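Long-range contacts in primosomal protein (Mycobacterium tuberculosis, PDB 6DRQ), which acts as a chaperone for the SecA2 protein export pathway, the crystallised part being its C-terminal domain: residues R142-L147 and R169-L174; Y94-L99 and V119-D124; D108-E113 and A149-P154. One frame throughout, in Å; residues are numbered along the deposited sequence.

Contact 1: R142-L147 and R169-L174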
ATOM      1  N   ARG A 142      -7.084  -4.315 -21.031  1.00 41.31           N
ATOM      2  CA  ARG A 142      -5.774  -4.935 -20.932  1.00 35.97           C
ATOM      3  C   ARG A 142      -5.852  -6.279 -20.208  1.00 39.46           C
ATOM      4  O   ARG A 142      -6.748  -6.497 -19.383  1.00 39.56           O
ATOM      5  CB  ARG A 142      -4.810  -4.012 -20.202  1.00 34.79           C
ATOM      6  CG  ARG A 142      -4.699  -2.627 -20.831  1.00 40.36           C
ATOM      7  CD  ARG A 142      -3.376  -1.975 -20.517  1.00 37.23           C
ATOM      8  NE  ARG A 142      -3.336  -0.598 -20.997  1.00 46.51           N
ATOM      9  CZ  ARG A 142      -2.287  -0.043 -21.601  1.00 46.34           C
ATOM     10  NH1 ARG A 142      -1.182  -0.753 -21.805  1.00 41.83           N
ATOM     11  NH2 ARG A 142      -2.342   1.227 -22.000  1.00 44.75           N
ATOM     12  N   PRO A 143      -4.912  -7.178 -20.540  1.00 38.89           N
ATOM     13  CA  PRO A 143      -4.875  -8.512 -19.899  1.00 36.89           C
ATOM     14  C   PRO A 143      -4.931  -8.524 -18.375  1.00 38.03           C
ATOM     15  O   PRO A 143      -5.731  -9.278 -17.801  1.00 37.21           O
ATOM     16  CB  PRO A 143      -3.547  -9.086 -20.395  1.00 38.10           C
ATOM     17  CG  PRO A 143      -3.279  -8.379 -21.706  1.00 42.28           C
ATOM     18  CD  PRO A 143      -3.968  -7.055 -21.668  1.00 37.99           C
ATOM     19  N   LEU A 144      -4.070  -7.760 -17.699  1.00 33.01           N
ATOM     20  CA  LEU A 144      -4.119  -7.734 -16.241  1.00 35.12           C
ATOM     21  C   LEU A 144      -5.450  -7.184 -15.750  1.00 32.66           C
ATOM     22  O   LEU A 144      -6.122  -7.810 -14.926  1.00 34.59           O
ATOM     23  CB  LEU A 144      -2.963  -6.911 -15.677  1.00 32.94           C
ATOM     24  CG  LEU A 144      -2.877  -6.899 -14.148  1.00 29.58           C
ATOM     25  CD1 LEU A 144      -2.845  -8.294 -13.567  1.00 27.46           C
ATOM     26  CD2 LEU A 144      -1.662  -6.118 -13.682  1.00 30.11           C
ATOM     27  N   GLY A 145      -5.852  -6.018 -16.253  1.00 33.80           N
ATOM     28  CA  GLY A 145      -7.079  -5.404 -15.779  1.00 33.35           C
ATOM     29  C   GLY A 145      -8.288  -6.293 -15.981  1.00 36.95           C
ATOM     30  O   GLY A 145      -9.182  -6.339 -15.132  1.00 36.87           O
ATOM     31  N   GLN A 146      -8.321  -7.028 -17.094  1.00 38.08           N
ATOM     32  CA  GLN A 146      -9.425  -7.952 -17.338  1.00 34.94           C
ATOM     33  C   GLN A 146      -9.395  -9.106 -16.347  1.00 37.56           C
ATOM     34  O   GLN A 146     -10.433  -9.495 -15.793  1.00 36.03           O
ATOM     35  CB  GLN A 146      -9.358  -8.480 -18.778  1.00 41.59           C
ATOM     36  CG  GLN A 146      -9.969  -9.886 -18.943  1.00 48.20           C
ATOM     37  CD  GLN A 146      -9.936 -10.421 -20.375  1.00 51.31           C
ATOM     38  OE1 GLN A 146      -9.318  -9.832 -21.273  1.00 53.04           O
ATOM     39  NE2 GLN A 146     -10.600 -11.552 -20.586  1.00 52.39           N
ATOM     40  N   LEU A 147      -8.207  -9.688 -16.132  1.00 37.65           N
ATOM     41  CA  LEU A 147      -8.064 -10.733 -15.127  1.00 34.15           C
ATOM     42  C   LEU A 147      -8.409 -10.194 -13.744  1.00 31.86           C
ATOM     43  O   LEU A 147      -9.081 -10.870 -12.960  1.00 30.61           O
ATOM     44  CB  LEU A 147      -6.645 -11.328 -15.168  1.00 33.31           C
ATOM     45  CG  LEU A 147      -6.378 -12.694 -14.506  1.00 34.13           C
ATOM     46  CD1 LEU A 147      -4.990 -13.252 -14.810  1.00 29.78           C
ATOM     47  CD2 LEU A 147      -6.536 -12.645 -12.997  1.00 42.16           C
ATOM     48  N   ARG A 169       3.119 -10.751 -17.020  1.00 36.01           N
ATOM     49  CA  ARG A 169       4.093  -9.737 -17.422  1.00 37.90           C
ATOM     50  C   ARG A 169       3.673  -8.354 -16.938  1.00 32.72           C
ATOM     51  O   ARG A 169       4.486  -7.603 -16.393  1.00 34.93           O
ATOM     52  CB  ARG A 169       4.282  -9.732 -18.948  1.00 37.39           C
ATOM     53  CG  ARG A 169       5.574 -10.398 -19.428  1.00 48.51           C
ATOM     54  CD  ARG A 169       5.628 -10.515 -20.958  1.00 55.33           C
ATOM     55  NE  ARG A 169       6.055 -11.853 -21.380  1.00 60.65           N
ATOM     56  CZ  ARG A 169       5.404 -12.631 -22.248  1.00 56.41           C
ATOM     57  NH1 ARG A 169       4.275 -12.216 -22.825  1.00 50.86           N
ATOM     58  NH2 ARG A 169       5.892 -13.833 -22.551  1.00 51.50           N
ATOM     59  N   GLU A 170       2.409  -7.988 -17.153  1.00 33.90           N
ATOM     60  CA  GLU A 170       1.966  -6.670 -16.715  1.00 31.49           C
ATOM     61  C   GLU A 170       2.060  -6.542 -15.200  1.00 29.90           C
ATOM     62  O   GLU A 170       2.400  -5.472 -14.698  1.00 32.64           O
ATOM     63  CB  GLU A 170       0.544  -6.383 -17.208  1.00 36.53           C
ATOM     64  CG  GLU A 170       0.481  -5.787 -18.649  1.00 48.43           C
ATOM     65  CD  GLU A 170      -0.613  -4.713 -18.827  1.00 50.87           C
ATOM     66  OE1 GLU A 170      -1.818  -5.045 -18.713  1.00 51.07           O
ATOM     67  OE2 GLU A 170      -0.268  -3.537 -19.093  1.00 45.90           O
ATOM     68  N   TRP A 171       1.825  -7.632 -14.462  1.00 30.54           N
ATOM     69  CA  TRP A 171       1.927  -7.576 -13.007  1.00 32.82           C
ATOM     70  C   TRP A 171       3.370  -7.403 -12.553  1.00 33.33           C
ATOM     71  O   TRP A 171       3.645  -6.622 -11.636  1.00 37.61           O
ATOM     72  CB  TRP A 171       1.333  -8.831 -12.383  1.00 34.02           C
ATOM     73  CG  TRP A 171       1.470  -8.828 -10.902  1.00 35.18           C
ATOM     74  CD1 TRP A 171       2.400  -9.496 -10.151  1.00 35.55           C
ATOM     75  CD2 TRP A 171       0.656  -8.107  -9.990  1.00 34.82           C
ATOM     76  NE1 TRP A 171       2.205  -9.236  -8.823  1.00 38.24           N
ATOM     77  CE2 TRP A 171       1.142  -8.382  -8.694  1.00 34.18           C
ATOM     78  CE3 TRP A 171      -0.441  -7.257 -10.140  1.00 35.61           C
ATOM     79  CZ2 TRP A 171       0.566  -7.839  -7.556  1.00 37.42           C
ATOM     80  CZ3 TRP A 171      -1.013  -6.712  -9.007  1.00 40.36           C
ATOM     81  CH2 TRP A 171      -0.509  -7.005  -7.729  1.00 39.54           C
ATOM     82  N   GLU A 172       4.304  -8.106 -13.191  1.00 32.85           N
ATOM     83  CA  GLU A 172       5.721  -7.921 -12.883  1.00 36.41           C
ATOM     84  C   GLU A 172       6.160  -6.475 -13.075  1.00 38.53           C
ATOM     85  O   GLU A 172       6.913  -5.940 -12.251  1.00 39.81           O
ATOM     86  CB  GLU A 172       6.559  -8.849 -13.752  1.00 37.60           C
ATOM     87  CG  GLU A 172       6.589 -10.244 -13.218  1.00 36.59           C
ATOM     88  CD  GLU A 172       6.984 -11.256 -14.267  1.00 41.34           C
ATOM     89  OE1 GLU A 172       6.943 -10.920 -15.464  1.00 46.86           O
ATOM     90  OE2 GLU A 172       7.337 -12.393 -13.895  1.00 45.25           O
ATOM     91  N   LYS A 173       5.709  -5.832 -14.162  1.00 39.09           N
ATOM     92  CA  LYS A 173       5.966  -4.402 -14.359  1.00 42.68           C
ATOM     93  C   LYS A 173       5.488  -3.579 -13.172  1.00 37.69           C
ATOM     94  O   LYS A 173       6.174  -2.650 -12.732  1.00 41.37           O
ATOM     95  CB  LYS A 173       5.274  -3.897 -15.632  1.00 41.97           C
ATOM     96  CG  LYS A 173       5.844  -4.389 -16.950  1.00 44.20           C
ATOM     97  CD  LYS A 173       4.924  -4.008 -18.136  1.00 52.81           C
ATOM     98  CE  LYS A 173       4.842  -2.482 -18.363  1.00 51.01           C
ATOM     99  NZ  LYS A 173       6.027  -1.971 -19.114  1.00 52.86           N
ATOM    100  N   LEU A 174       4.284  -3.872 -12.669  1.00 37.09           N
ATOM    101  CA  LEU A 174       3.750  -3.123 -11.534  1.00 34.95           C
ATOM    102  C   LEU A 174       4.590  -3.342 -10.289  1.00 33.69           C
ATOM    103  O   LEU A 174       4.816  -2.409  -9.512  1.00 36.42           O
ATOM    104  CB  LEU A 174       2.302  -3.527 -11.264  1.00 36.28           C
ATOM    105  CG  LEU A 174       1.245  -3.044 -12.251  1.00 36.57           C
ATOM    106  CD1 LEU A 174      -0.138  -3.262 -11.685  1.00 36.56           C
ATOM    107  CD2 LEU A 174       1.467  -1.574 -12.529  1.00 37.39           C
TER
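Leu144 and Glu170 form the closest backbone approach here, and their side chains point at each other's helices. Helix 143-152 begins at this point and meets the middle of helix 165-180. The two short axes pass 9.7 Å apart, with their directions 98° from each other. Leu144 does most of the apolar work. Its CG is anti to the backbone N (chi1 -176°), which sends CD2 out to the partner helix. Leu144 CD2 meets Leu174 CD1 at 3.8 Å. Leu144 CD2 also comes to the edge of the Trp171 indole, near the ring plane, 3.9 Å from CE3. Beside this patch the Glu170 chain bends at chi2, and its carboxylate lies at the N-terminal start of helix 143-152. Glu170 OE1 sits 3.5 Å from Arg142 CB and 3.7 Å from Leu144 N. Lying there, the carboxylate is probably stabilised by the helix dipole. Arg142 holds the N-cap position and crosses Glu170 at about a right angle. The guanidinium and carboxylate planes are 20° apart, but the ion pair is long, at 4.0 Å from Arg142 NH1 to Glu170 OE2. Arg142 NE has a firmer partner in Glu139. Trp171 and Phe103 of helix 99-104 pack edge-to-face. The arrangement is an orthogonal packing of two helices in the helical part of the domain, with Leu144, Trp171 and Leu174 packed together and the Arg142-Glu170 pair beside them.

Contact 2: Y94-L99 and V119-D124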
ATOM      1  N   TYR A  94      -1.414  -5.235   3.611  1.00 30.84           N
ATOM      2  CA  TYR A  94      -1.355  -5.399   2.161  1.00 26.45           C
ATOM      3  C   TYR A  94      -0.317  -6.458   1.812  1.00 31.77           C
ATOM      4  O   TYR A  94       0.866  -6.308   2.131  1.00 28.96           O
ATOM      5  CB  TYR A  94      -1.004  -4.083   1.474  1.00 26.64           C
ATOM      6  CG  TYR A  94      -2.002  -3.000   1.736  1.00 31.10           C
ATOM      7  CD1 TYR A  94      -3.245  -3.009   1.117  1.00 29.72           C
ATOM      8  CD2 TYR A  94      -1.725  -1.991   2.631  1.00 28.35           C
ATOM      9  CE1 TYR A  94      -4.167  -2.024   1.362  1.00 31.50           C
ATOM     10  CE2 TYR A  94      -2.634  -0.996   2.868  1.00 32.94           C
ATOM     11  CZ  TYR A  94      -3.853  -1.018   2.239  1.00 34.57           C
ATOM     12  OH  TYR A  94      -4.753  -0.018   2.499  1.00 34.91           O
ATOM     13  N   VAL A  95      -0.747  -7.518   1.149  1.00 28.83           N
ATOM     14  CA  VAL A  95       0.143  -8.616   0.810  1.00 30.42           C
ATOM     15  C   VAL A  95       0.283  -8.621  -0.700  1.00 29.40           C
ATOM     16  O   VAL A  95      -0.674  -8.941  -1.412  1.00 28.30           O
ATOM     17  CB  VAL A  95      -0.376  -9.958   1.339  1.00 34.20           C
ATOM     18  CG1 VAL A  95       0.558 -11.096   0.927  1.00 31.63           C
ATOM     19  CG2 VAL A  95      -0.544  -9.887   2.869  1.00 29.22           C
ATOM     20  N   LEU A  96       1.461  -8.218  -1.191  1.00 27.09           N
ATOM     21  CA  LEU A  96       1.732  -8.239  -2.623  1.00 32.19           C
ATOM     22  C   LEU A  96       2.403  -9.531  -3.066  1.00 33.85           C
ATOM     23  O   LEU A  96       2.350  -9.866  -4.249  1.00 31.86           O
ATOM     24  CB  LEU A  96       2.626  -7.055  -3.030  1.00 31.02           C
ATOM     25  CG  LEU A  96       2.102  -5.641  -2.765  1.00 37.02           C
ATOM     26  CD1 LEU A  96       3.173  -4.593  -3.064  1.00 36.47           C
ATOM     27  CD2 LEU A  96       0.833  -5.357  -3.582  1.00 32.18           C
ATOM     28  N   SER A  97       3.033 -10.256  -2.152  1.00 30.91           N
ATOM     29  CA  SER A  97       3.733 -11.474  -2.519  1.00 36.24           C
ATOM     30  C   SER A  97       2.760 -12.543  -3.010  1.00 35.62           C
ATOM     31  O   SER A  97       1.575 -12.530  -2.685  1.00 38.70           O
ATOM     32  CB  SER A  97       4.511 -12.001  -1.327  1.00 35.11           C
ATOM     33  OG  SER A  97       3.613 -12.263  -0.282  1.00 39.50           O
ATOM     34  N   GLY A  98       3.275 -13.465  -3.822  1.00 37.47           N
ATOM     35  CA  GLY A  98       2.505 -14.590  -4.297  1.00 36.65           C
ATOM     36  C   GLY A  98       1.521 -14.297  -5.403  1.00 41.20           C
ATOM     37  O   GLY A  98       1.135 -15.224  -6.125  1.00 39.57           O
ATOM     38  N   LEU A  99       1.084 -13.045  -5.567  1.00 39.04           N
ATOM     39  CA  LEU A  99       0.111 -12.770  -6.619  1.00 38.18           C
ATOM     40  C   LEU A  99       0.668 -13.152  -7.989  1.00 37.60           C
ATOM     41  O   LEU A  99      -0.047 -13.739  -8.811  1.00 34.99           O
ATOM     42  CB  LEU A  99      -0.326 -11.300  -6.571  1.00 34.85           C
ATOM     43  CG  LEU A  99      -1.380 -11.069  -5.465  1.00 34.73           C
ATOM     44  CD1 LEU A  99      -1.674  -9.606  -5.209  1.00 25.04           C
ATOM     45  CD2 LEU A  99      -2.659 -11.806  -5.775  1.00 32.73           C
ATOM     46  N   VAL A 119      -4.898  -4.127  -4.796  1.00 31.08           N
ATOM     47  CA  VAL A 119      -5.251  -3.129  -5.805  1.00 28.59           C
ATOM     48  C   VAL A 119      -5.463  -1.770  -5.160  1.00 28.15           C
ATOM     49  O   VAL A 119      -5.045  -0.739  -5.701  1.00 33.29           O
ATOM     50  CB  VAL A 119      -6.499  -3.582  -6.584  1.00 32.50           C
ATOM     51  CG1 VAL A 119      -7.210  -2.381  -7.205  1.00 31.31           C
ATOM     52  CG2 VAL A 119      -6.104  -4.594  -7.665  1.00 28.94           C
ATOM     53  N   GLU A 120      -6.115  -1.744  -4.000  1.00 24.85           N
ATOM     54  CA  GLU A 120      -6.239  -0.517  -3.215  1.00 30.36           C
ATOM     55  C   GLU A 120      -4.875   0.137  -2.980  1.00 30.58           C
ATOM     56  O   GLU A 120      -4.688   1.333  -3.235  1.00 32.78           O
ATOM     57  CB  GLU A 120      -6.924  -0.835  -1.875  1.00 31.86           C
ATOM     58  CG  GLU A 120      -7.229   0.376  -0.976  1.00 34.06           C
ATOM     59  CD  GLU A 120      -7.881  -0.041   0.329  1.00 41.23           C
ATOM     60  OE1 GLU A 120      -7.205  -0.018   1.390  1.00 35.93           O
ATOM     61  OE2 GLU A 120      -9.066  -0.423   0.285  1.00 43.25           O
ATOM     62  N   LEU A 121      -3.901  -0.641  -2.500  1.00 30.55           N
ATOM     63  CA  LEU A 121      -2.576  -0.086  -2.257  1.00 28.66           C
ATOM     64  C   LEU A 121      -1.924   0.350  -3.554  1.00 30.13           C
ATOM     65  O   LEU A 121      -1.302   1.414  -3.609  1.00 31.86           O
ATOM     66  CB  LEU A 121      -1.687  -1.102  -1.543  1.00 28.92           C
ATOM     67  CG  LEU A 121      -0.240  -0.638  -1.346  1.00 26.75           C
ATOM     68  CD1 LEU A 121      -0.127   0.477  -0.293  1.00 25.67           C
ATOM     69  CD2 LEU A 121       0.667  -1.778  -1.012  1.00 29.26           C
ATOM     70  N   LEU A 122      -2.046  -0.455  -4.610  1.00 29.09           N
ATOM     71  CA  LEU A 122      -1.418  -0.084  -5.869  1.00 29.30           C
ATOM     72  C   LEU A 122      -1.950   1.256  -6.369  1.00 31.99           C
ATOM     73  O   LEU A 122      -1.168   2.154  -6.686  1.00 30.57           O
ATOM     74  CB  LEU A 122      -1.635  -1.183  -6.909  1.00 31.72           C
ATOM     75  CG  LEU A 122      -0.818  -2.453  -6.671  1.00 37.77           C
ATOM     76  CD1 LEU A 122      -0.618  -3.223  -7.946  1.00 38.24           C
ATOM     77  CD2 LEU A 122       0.515  -2.140  -6.061  1.00 33.75           C
ATOM     78  N   ARG A 123      -3.285   1.410  -6.429  1.00 32.56           N
ATOM     79  CA  ARG A 123      -3.879   2.655  -6.916  1.00 32.01           C
ATOM     80  C   ARG A 123      -3.539   3.823  -6.009  1.00 35.38           C
ATOM     81  O   ARG A 123      -3.379   4.948  -6.487  1.00 37.95           O
ATOM     82  CB  ARG A 123      -5.409   2.532  -7.043  1.00 30.66           C
ATOM     83  CG  ARG A 123      -5.896   1.422  -7.979  1.00 40.33           C
ATOM     84  CD  ARG A 123      -7.421   1.408  -8.204  1.00 40.10           C
ATOM     85  NE  ARG A 123      -7.711   1.541  -9.634  1.00 50.57           N
ATOM     86  CZ  ARG A 123      -8.221   0.591 -10.413  1.00 46.13           C
ATOM     87  NH1 ARG A 123      -8.559  -0.594  -9.921  1.00 52.40           N
ATOM     88  NH2 ARG A 123      -8.405   0.846 -11.697  1.00 49.74           N
ATOM     89  N   ASP A 124      -3.454   3.591  -4.697  1.00 33.29           N
ATOM     90  CA  ASP A 124      -2.998   4.652  -3.810  1.00 33.02           C
ATOM     91  C   ASP A 124      -1.573   5.054  -4.146  1.00 34.20           C
ATOM     92  O   ASP A 124      -1.244   6.241  -4.129  1.00 34.86           O
ATOM     93  CB  ASP A 124      -3.087   4.220  -2.346  1.00 33.49           C
ATOM     94  CG  ASP A 124      -4.476   4.372  -1.780  1.00 33.61           C
ATOM     95  OD1 ASP A 124      -5.302   5.081  -2.398  1.00 39.46           O
ATOM     96  OD2 ASP A 124      -4.752   3.785  -0.714  1.00 34.61           O
TER
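Tyr94 lies across Leu121 like a lid. The ring comes from the outermost strand 93-95, and the leucine rises from helix 112-128. Leu121 CB is the bump under the ring. Leu121 CB stands 3.9 Å from the centroid of the Tyr94 ring and 20° off the normal, a CH-pi contact offset toward the rim on the CD1 side. Leu121 CD2 fills the angle between ring and backbone, 3.8 Å from Tyr94 CB. CD1 of the same leucine lies near Tyr94 CD2. The Leu121 fork thus follows the base of the tyrosine. Leu96 follows just after the strand and makes the next, looser step. Leu96 CD2 meets Leu122 CD2 at 4.1 Å, and Leu96 CD1 faces Leu121 CD2 at 4.3 Å. The end of Leu122 comes nearer to Leu96 than its base does. At the far end of the ring, Glu120 stretches out, with CG anti to the backbone N (chi1 -175°). Tyr94 OH donates to Glu120 OE1 at 2.7 Å. The oxygen lies near the ring plane and uses its anti lone pair, while the ring and carboxylate planes are 74° apart. Tyr94 OH is also hydrogen-bonded to Arg29 NH2. The chemistry implies a greasy interface with one polar end. There the phenol oxygen is gripped by Glu120 and Arg29, which probably fixes the ring's position; the positive charge next to it may also favour the charged form of Glu120.

Contact 3: D108-E113 and A149-P154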
ATOM      1  N   ASP A 108      -8.769 -18.548 -10.656  1.00 47.29           N
ATOM      2  CA  ASP A 108      -9.267 -19.341  -9.542  1.00 52.55           C
ATOM      3  C   ASP A 108      -8.182 -19.677  -8.516  1.00 50.59           C
ATOM      4  O   ASP A 108      -8.499 -20.195  -7.441  1.00 47.43           O
ATOM      5  CB  ASP A 108      -9.946 -20.607 -10.097  1.00 53.92           C
ATOM      6  CG  ASP A 108     -10.999 -20.283 -11.191  1.00 59.11           C
ATOM      7  OD1 ASP A 108     -11.894 -19.433 -10.956  1.00 55.23           O
ATOM      8  OD2 ASP A 108     -10.926 -20.872 -12.299  1.00 66.78           O
ATOM      9  N   ALA A 109      -6.919 -19.373  -8.795  1.00 46.91           N
ATOM     10  CA  ALA A 109      -5.876 -19.496  -7.791  1.00 46.45           C
ATOM     11  C   ALA A 109      -5.567 -18.171  -7.097  1.00 43.17           C
ATOM     12  O   ALA A 109      -4.652 -18.113  -6.264  1.00 41.77           O
ATOM     13  CB  ALA A 109      -4.603 -20.067  -8.420  1.00 38.83           C
ATOM     14  N   VAL A 110      -6.310 -17.111  -7.401  1.00 40.56           N
ATOM     15  CA  VAL A 110      -6.022 -15.777  -6.880  1.00 40.35           C
ATOM     16  C   VAL A 110      -7.058 -15.435  -5.824  1.00 44.76           C
ATOM     17  O   VAL A 110      -8.267 -15.433  -6.103  1.00 39.93           O
ATOM     18  CB  VAL A 110      -6.019 -14.719  -7.989  1.00 41.05           C
ATOM     19  CG1 VAL A 110      -5.756 -13.367  -7.390  1.00 36.05           C
ATOM     20  CG2 VAL A 110      -4.968 -15.068  -9.063  1.00 39.92           C
ATOM     21  N   ASP A 111      -6.584 -15.109  -4.624  1.00 38.05           N
ATOM     22  CA  ASP A 111      -7.485 -14.814  -3.524  1.00 38.43           C
ATOM     23  C   ASP A 111      -8.125 -13.442  -3.701  1.00 37.61           C
ATOM     24  O   ASP A 111      -7.429 -12.434  -3.852  1.00 37.76           O
ATOM     25  CB  ASP A 111      -6.742 -14.880  -2.195  1.00 40.87           C
ATOM     26  CG  ASP A 111      -7.650 -14.621  -1.037  1.00 42.39           C
ATOM     27  OD1 ASP A 111      -8.377 -15.557  -0.654  1.00 46.48           O
ATOM     28  OD2 ASP A 111      -7.671 -13.474  -0.535  1.00 46.70           O
ATOM     29  N   ARG A 112      -9.456 -13.410  -3.655  1.00 39.00           N
ATOM     30  CA  ARG A 112     -10.207 -12.190  -3.915  1.00 38.13           C
ATOM     31  C   ARG A 112      -9.885 -11.101  -2.898  1.00 38.00           C
ATOM     32  O   ARG A 112      -9.569  -9.969  -3.273  1.00 41.80           O
ATOM     33  CB  ARG A 112     -11.697 -12.514  -3.908  1.00 38.28           C
ATOM     34  CG  ARG A 112     -12.573 -11.466  -4.556  1.00 43.13           C
ATOM     35  CD  ARG A 112     -13.218 -10.573  -3.502  1.00 58.73           C
ATOM     36  NE  ARG A 112     -13.573  -9.232  -3.991  1.00 57.11           N
ATOM     37  CZ  ARG A 112     -13.803  -8.183  -3.201  1.00 56.97           C
ATOM     38  NH1 ARG A 112     -14.126  -7.007  -3.735  1.00 58.31           N
ATOM     39  NH2 ARG A 112     -13.721  -8.314  -1.878  1.00 57.08           N
ATOM     40  N   GLU A 113      -9.976 -11.411  -1.601  1.00 37.38           N
ATOM     41  CA  GLU A 113      -9.751 -10.370  -0.607  1.00 42.20           C
ATOM     42  C   GLU A 113      -8.312  -9.876  -0.662  1.00 36.56           C
ATOM     43  O   GLU A 113      -8.065  -8.675  -0.539  1.00 35.24           O
ATOM     44  CB  GLU A 113     -10.099 -10.860   0.803  1.00 42.49           C
ATOM     45  CG  GLU A 113     -11.597 -11.078   1.108  1.00 55.59           C
ATOM     46  CD  GLU A 113     -12.572 -10.301   0.201  1.00 57.07           C
ATOM     47  OE1 GLU A 113     -12.790  -9.086   0.424  1.00 57.27           O
ATOM     48  OE2 GLU A 113     -13.157 -10.928  -0.716  1.00 58.34           O
ATOM     49  N   ALA A 149     -10.418  -7.566 -12.901  1.00 34.31           N
ATOM     50  CA  ALA A 149     -11.856  -7.325 -12.827  1.00 32.73           C
ATOM     51  C   ALA A 149     -12.638  -8.619 -12.666  1.00 37.13           C
ATOM     52  O   ALA A 149     -13.631  -8.665 -11.932  1.00 37.83           O
ATOM     53  CB  ALA A 149     -12.327  -6.586 -14.077  1.00 32.38           C
ATOM     54  N   TYR A 150     -12.212  -9.685 -13.345  1.00 33.70           N
ATOM     55  CA  TYR A 150     -12.916 -10.952 -13.215  1.00 33.99           C
ATOM     56  C   TYR A 150     -12.800 -11.496 -11.799  1.00 41.29           C
ATOM     57  O   TYR A 150     -13.801 -11.921 -11.207  1.00 42.58           O
ATOM     58  CB  TYR A 150     -12.377 -11.969 -14.229  1.00 39.65           C
ATOM     59  CG  TYR A 150     -12.982 -13.338 -14.072  1.00 37.89           C
ATOM     60  CD1 TYR A 150     -12.251 -14.377 -13.511  1.00 39.77           C
ATOM     61  CD2 TYR A 150     -14.282 -13.592 -14.481  1.00 45.11           C
ATOM     62  CE1 TYR A 150     -12.800 -15.633 -13.353  1.00 41.31           C
ATOM     63  CE2 TYR A 150     -14.847 -14.846 -14.334  1.00 46.39           C
ATOM     64  CZ  TYR A 150     -14.102 -15.864 -13.774  1.00 48.30           C
ATOM     65  OH  TYR A 150     -14.663 -17.113 -13.624  1.00 46.17           O
ATOM     66  N   VAL A 151     -11.581 -11.506 -11.241  1.00 38.27           N
ATOM     67  CA  VAL A 151     -11.378 -12.100  -9.921  1.00 38.43           C
ATOM     68  C   VAL A 151     -12.123 -11.301  -8.864  1.00 38.61           C
ATOM     69  O   VAL A 151     -12.645 -11.862  -7.900  1.00 41.04           O
ATOM     70  CB  VAL A 151      -9.879 -12.185  -9.574  1.00 38.06           C
ATOM     71  CG1 VAL A 151      -9.697 -12.517  -8.103  1.00 37.42           C
ATOM     72  CG2 VAL A 151      -9.152 -13.172 -10.439  1.00 39.66           C
ATOM     73  N   LEU A 152     -12.173  -9.980  -9.021  1.00 38.53           N
ATOM     74  CA  LEU A 152     -12.806  -9.127  -8.022  1.00 40.22           C
ATOM     75  C   LEU A 152     -14.334  -9.143  -8.103  1.00 48.81           C
ATOM     76  O   LEU A 152     -14.999  -8.625  -7.199  1.00 46.72           O
ATOM     77  CB  LEU A 152     -12.306  -7.686  -8.161  1.00 33.07           C
ATOM     78  CG  LEU A 152     -10.863  -7.321  -7.806  1.00 34.93           C
ATOM     79  CD1 LEU A 152     -10.744  -5.819  -7.727  1.00 31.21           C
ATOM     80  CD2 LEU A 152     -10.403  -7.947  -6.509  1.00 35.80           C
ATOM     81  N   ASP A 153     -14.907  -9.714  -9.156  1.00 50.38           N
ATOM     82  CA  ASP A 153     -16.359  -9.772  -9.312  1.00 50.96           C
ATOM     83  C   ASP A 153     -16.790 -11.229  -9.370  1.00 51.13           C
ATOM     84  O   ASP A 153     -16.634 -11.884 -10.411  1.00 55.11           O
ATOM     85  CB  ASP A 153     -16.793  -9.021 -10.568  1.00 49.70           C
ATOM     86  CG  ASP A 153     -18.288  -8.980 -10.734  1.00 55.14           C
ATOM     87  OD1 ASP A 153     -19.011  -9.414  -9.809  1.00 58.03           O
ATOM     88  OD2 ASP A 153     -18.745  -8.492 -11.786  1.00 55.51           O
ATOM     89  N   PRO A 154     -17.311 -11.790  -8.272  1.00 56.58           N
ATOM     90  CA  PRO A 154     -17.791 -13.184  -8.313  1.00 57.64           C
ATOM     91  C   PRO A 154     -19.018 -13.381  -9.189  1.00 57.71           C
ATOM     92  O   PRO A 154     -19.359 -14.533  -9.486  1.00 58.48           O
ATOM     93  CB  PRO A 154     -18.109 -13.497  -6.840  1.00 58.75           C
ATOM     94  CG  PRO A 154     -17.459 -12.391  -6.036  1.00 55.64           C
ATOM     95  CD  PRO A 154     -17.421 -11.194  -6.932  1.00 55.53           C
TER
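This is a surface contact between the connection leading into helix 112-128 and the last part of helix 143-152. It packs mainly through Val110, Arg112, Val151 and Leu152. Val151 points into the partner segment. Val151 CG1 is anti to its own backbone N and reaches Val110, 3.8 Å from Val110 O and 4.1 Å from Val110 CG1. The two valines cross at about a right angle. Val110 is buried, and its side chain also rests on Asp102 and Phe103 of helix 99-104. Arg112 lies against Val151 and Leu152, and its aliphatic part makes the closest approach: Arg112 CG is 3.4 Å from Val151 O. Asp111 N-caps helix 112-128, its OD2 bonding Gln114 N, and the segment before this cap packs on helix 143-152. The Arg112 chain bends at chi2 (-100°) and carries Arg112 NE to 3.6 Å from Leu152 O. That oxygen lies at the guanidinium edge, near its plane, at more than hydrogen-bonding distance. The charged group is gripped within its own segment instead. Arg112 NH2 donates to Glu113 OE2 at 2.9 Å, nearly straight at 176°. The acceptor lies in the guanidinium plane and is met on its syn side, tilted 20° from the carboxylate plane. The other Glu113 oxygen, OE1, is also close to Arg112 NH2, at 2.6 Å. Leu152 turns its tip toward helix 112-128, where Leu152 CD2 is 3.9 Å from Arg112 O.

The three contacts lie with centres 13 to 14 Å apart. Contact 2 is near the middle of the chain, about 6 Å from its centre, while contacts 1 and 3 are farther out, at about 17 and 19 Å. Both segments of contact 2 come earlier in the chain than those of contact 1. Contact 3 interleaves with both: it shares helix 112-128 with contact 2 and helix 143-152 with contact 1. Contacts 1 and 2 touch directly, since Trp171 and Leu174 pack on Leu122, and Trp171 on Leu99. Leu99 meets Val110, which joins contact 2 to contact 3. Contact 2 ties strand 93-95, at the edge of the four-stranded sheet, to helix 112-128; contacts 1 and 3 join the helices beyond it.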